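Local atomic coordinates of cell wall surface anchor family protein (PDB entry 4OQ1), a protein that is an ancillary pilin of Streptococcus pneumoniae that probably fixes the pilus to the bacterial cell wall. Residues A[28-33]-A[135-140]. The protein carries 3 engineered substitutions. Numbering follows the deposited sequence.
Sequences HTLVLQ and EPLVIV
The carboxylate of Glu135 reaches over to Thr29 and takes two bonds from that single residue. OE1 of Glu135 accepts from the backbone N of Thr29 at 2.7 Å, and OE2 of Glu135 from the Thr29 hydroxyl OG1, also at 2.7 Å. Both donors come from the syn side, the hydroxyl clearly out of the carboxylate plane (27°), and together they fix the rotation of the group. Thr29 helps by its own torsion: with chi1 at -59°, OG1 stands beside the backbone N, and one carboxylate can span the two donors. A water donates to OE1 of Glu135 and lies in the plane of the His28 ring at ND1, while NE2 of that ring bonds to Asn105.

From Leu137 onward, strand 137-140 runs parallel to strand 28-33 and closes one edge of the mixed sheet in the N-terminal domain, with strand 98-103 flanking 28-33 on its other side. Backbone N and O of Val31 bond to Leu137 and Ile139 respectively; Leu137 N also donates to Thr29 O, and Gln33 N to Ile139 O.

On one face, Leu30 CD1 sits 3.8 Å from Ile139 CD1 and also meets Leu137 CD2, while CD2 of Leu32 packs alongside Ile139 CB at 3.9 Å. Phe127 touches both Leu30 and Ile139, so this apolar side faces strand 120-129. The other face carries Val31, whose CG2 lies 3.6 Å from CG of Pro136, the residue after a cis peptide bond, and whose CG1 meets Val138 CG1. Farther along, the extended Gln33 chain lays its amide against the valines, OE1 3.5 Å from Val140 CG2 and NE2 3.8 Å from Val138 CG1, with NE2 bonded to Gln97.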
loop_
_atom_site.group_PDB
_atom_site.type_symbol
_atom_site.label_atom_id
_atom_site.label_comp_id
_atom_site.label_asym_id
_atom_site.label_seq_id
_atom_site.Cartn_x
_atom_site.Cartn_y
_atom_site.Cartn_z
ATOM N N HIS A 28 11.293 -5.352 43.074
ATOM C CA HIS A 28 10.098 -5.773 42.447
ATOM C C HIS A 28 10.273 -5.754 40.928
ATOM O O HIS A 28 11.064 -4.962 40.335
ATOM C CB HIS A 28 8.914 -4.871 42.819
ATOM C CG HIS A 28 8.538 -4.928 44.249
ATOM N ND1 HIS A 28 7.660 -5.866 44.744
ATOM C CD2 HIS A 28 8.896 -4.148 45.297
ATOM C CE1 HIS A 28 7.513 -5.676 46.042
ATOM N NE2 HIS A 28 8.245 -4.639 46.398
ATOM N N THR A 29 9.517 -6.626 40.331
ATOM C CA THR A 29 9.367 -6.648 38.886
ATOM C C THR A 29 7.906 -6.326 38.452
ATOM O O THR A 29 6.929 -6.866 38.992
ATOM C CB THR A 29 9.742 -8.019 38.302
ATOM O OG1 THR A 29 11.097 -8.330 38.643
ATOM C CG2 THR A 29 9.597 -7.992 36.811
ATOM N N LEU A 30 7.816 -5.442 37.452
ATOM C CA LEU A 30 6.539 -5.104 36.810
ATOM C C LEU A 30 6.502 -5.698 35.376
ATOM O O LEU A 30 7.398 -5.559 34.597
ATOM C CB LEU A 30 6.354 -3.562 36.742
ATOM C CG LEU A 30 5.124 -3.066 35.952
ATOM C CD1 LEU A 30 3.808 -3.371 36.540
ATOM C CD2 LEU A 30 5.319 -1.543 35.702
ATOM N N VAL A 31 5.420 -6.404 35.103
ATOM C CA VAL A 31 5.141 -6.977 33.757
ATOM C C VAL A 31 4.039 -6.064 33.078
ATOM O O VAL A 31 3.004 -5.744 33.722
ATOM C CB VAL A 31 4.647 -8.469 33.934
ATOM C CG1 VAL A 31 3.879 -8.993 32.741
ATOM C CG2 VAL A 31 5.809 -9.417 34.219
ATOM N N LEU A 32 4.337 -5.558 31.870
ATOM C CA LEU A 32 3.418 -4.752 31.071
ATOM C C LEU A 32 3.032 -5.535 29.809
ATOM O O LEU A 32 3.853 -5.973 29.039
ATOM C CB LEU A 32 4.073 -3.420 30.661
ATOM C CG LEU A 32 4.364 -2.487 31.846
ATOM C CD1 LEU A 32 5.208 -1.313 31.497
ATOM C CD2 LEU A 32 3.056 -2.001 32.451
ATOM N N GLN A 33 1.745 -5.732 29.609
ATOM C CA GLN A 33 1.257 -6.340 28.397
ATOM C C GLN A 33 0.649 -5.194 27.573
ATOM O O GLN A 33 0.004 -4.295 28.111
ATOM C CB GLN A 33 0.270 -7.447 28.784
ATOM C CG GLN A 33 0.928 -8.653 29.424
ATOM C CD GLN A 33 -0.010 -9.559 30.219
ATOM O OE1 GLN A 33 -1.220 -9.331 30.303
ATOM N NE2 GLN A 33 0.541 -10.634 30.763
ATOM N N GLU A 135 4.885 -11.159 43.196
ATOM C CA GLU A 135 5.830 -11.012 42.064
ATOM C C GLU A 135 5.642 -11.977 40.881
ATOM O O GLU A 135 5.607 -13.187 41.052
ATOM C CB GLU A 135 7.260 -11.211 42.569
ATOM C CG GLU A 135 8.358 -11.265 41.489
ATOM C CD GLU A 135 9.065 -9.936 41.222
ATOM O OE1 GLU A 135 8.568 -8.847 41.620
ATOM O OE2 GLU A 135 10.135 -9.985 40.558
ATOM N N PRO A 136 5.592 -11.452 39.659
ATOM C CA PRO A 136 5.588 -9.997 39.320
ATOM C C PRO A 136 4.182 -9.351 39.446
ATOM O O PRO A 136 3.152 -10.035 39.560
ATOM C CB PRO A 136 6.008 -10.010 37.868
ATOM C CG PRO A 136 5.292 -11.207 37.350
ATOM C CD PRO A 136 5.254 -12.255 38.473
ATOM N N LEU A 137 4.154 -8.024 39.484
ATOM C CA LEU A 137 2.904 -7.303 39.290
ATOM C C LEU A 137 2.622 -7.282 37.764
ATOM O O LEU A 137 3.468 -6.945 37.015
ATOM C CB LEU A 137 3.084 -5.865 39.809
ATOM C CG LEU A 137 1.844 -5.021 39.750
ATOM C CD1 LEU A 137 0.656 -5.573 40.553
ATOM C CD2 LEU A 137 2.176 -3.660 40.244
ATOM N N VAL A 138 1.402 -7.569 37.355
ATOM C CA VAL A 138 0.985 -7.608 35.933
ATOM C C VAL A 138 -0.012 -6.501 35.615
ATOM O O VAL A 138 -1.096 -6.484 36.156
ATOM C CB VAL A 138 0.297 -8.955 35.561
ATOM C CG1 VAL A 138 -0.054 -8.963 34.098
ATOM C CG2 VAL A 138 1.200 -10.137 35.948
ATOM N N ILE A 139 0.351 -5.590 34.737
ATOM C CA ILE A 139 -0.559 -4.569 34.250
ATOM C C ILE A 139 -0.728 -4.633 32.720
ATOM O O ILE A 139 0.240 -4.634 31.980
ATOM C CB ILE A 139 -0.029 -3.185 34.580
ATOM C CG1 ILE A 139 -0.160 -3.005 36.090
ATOM C CG2 ILE A 139 -0.755 -2.081 33.807
ATOM C CD1 ILE A 139 0.334 -1.731 36.618
ATOM N N VAL A 140 -1.980 -4.606 32.293
ATOM C CA VAL A 140 -2.332 -4.604 30.883
ATOM C C VAL A 140 -2.553 -3.117 30.511
ATOM O O VAL A 140 -3.585 -2.543 30.857
ATOM C CB VAL A 140 -3.600 -5.447 30.589
ATOM C CG1 VAL A 140 -3.823 -5.569 29.096
ATOM C CG2 VAL A 140 -3.578 -6.840 31.206
HETATM O O HOH W 1 6.589 -7.957 42.758
#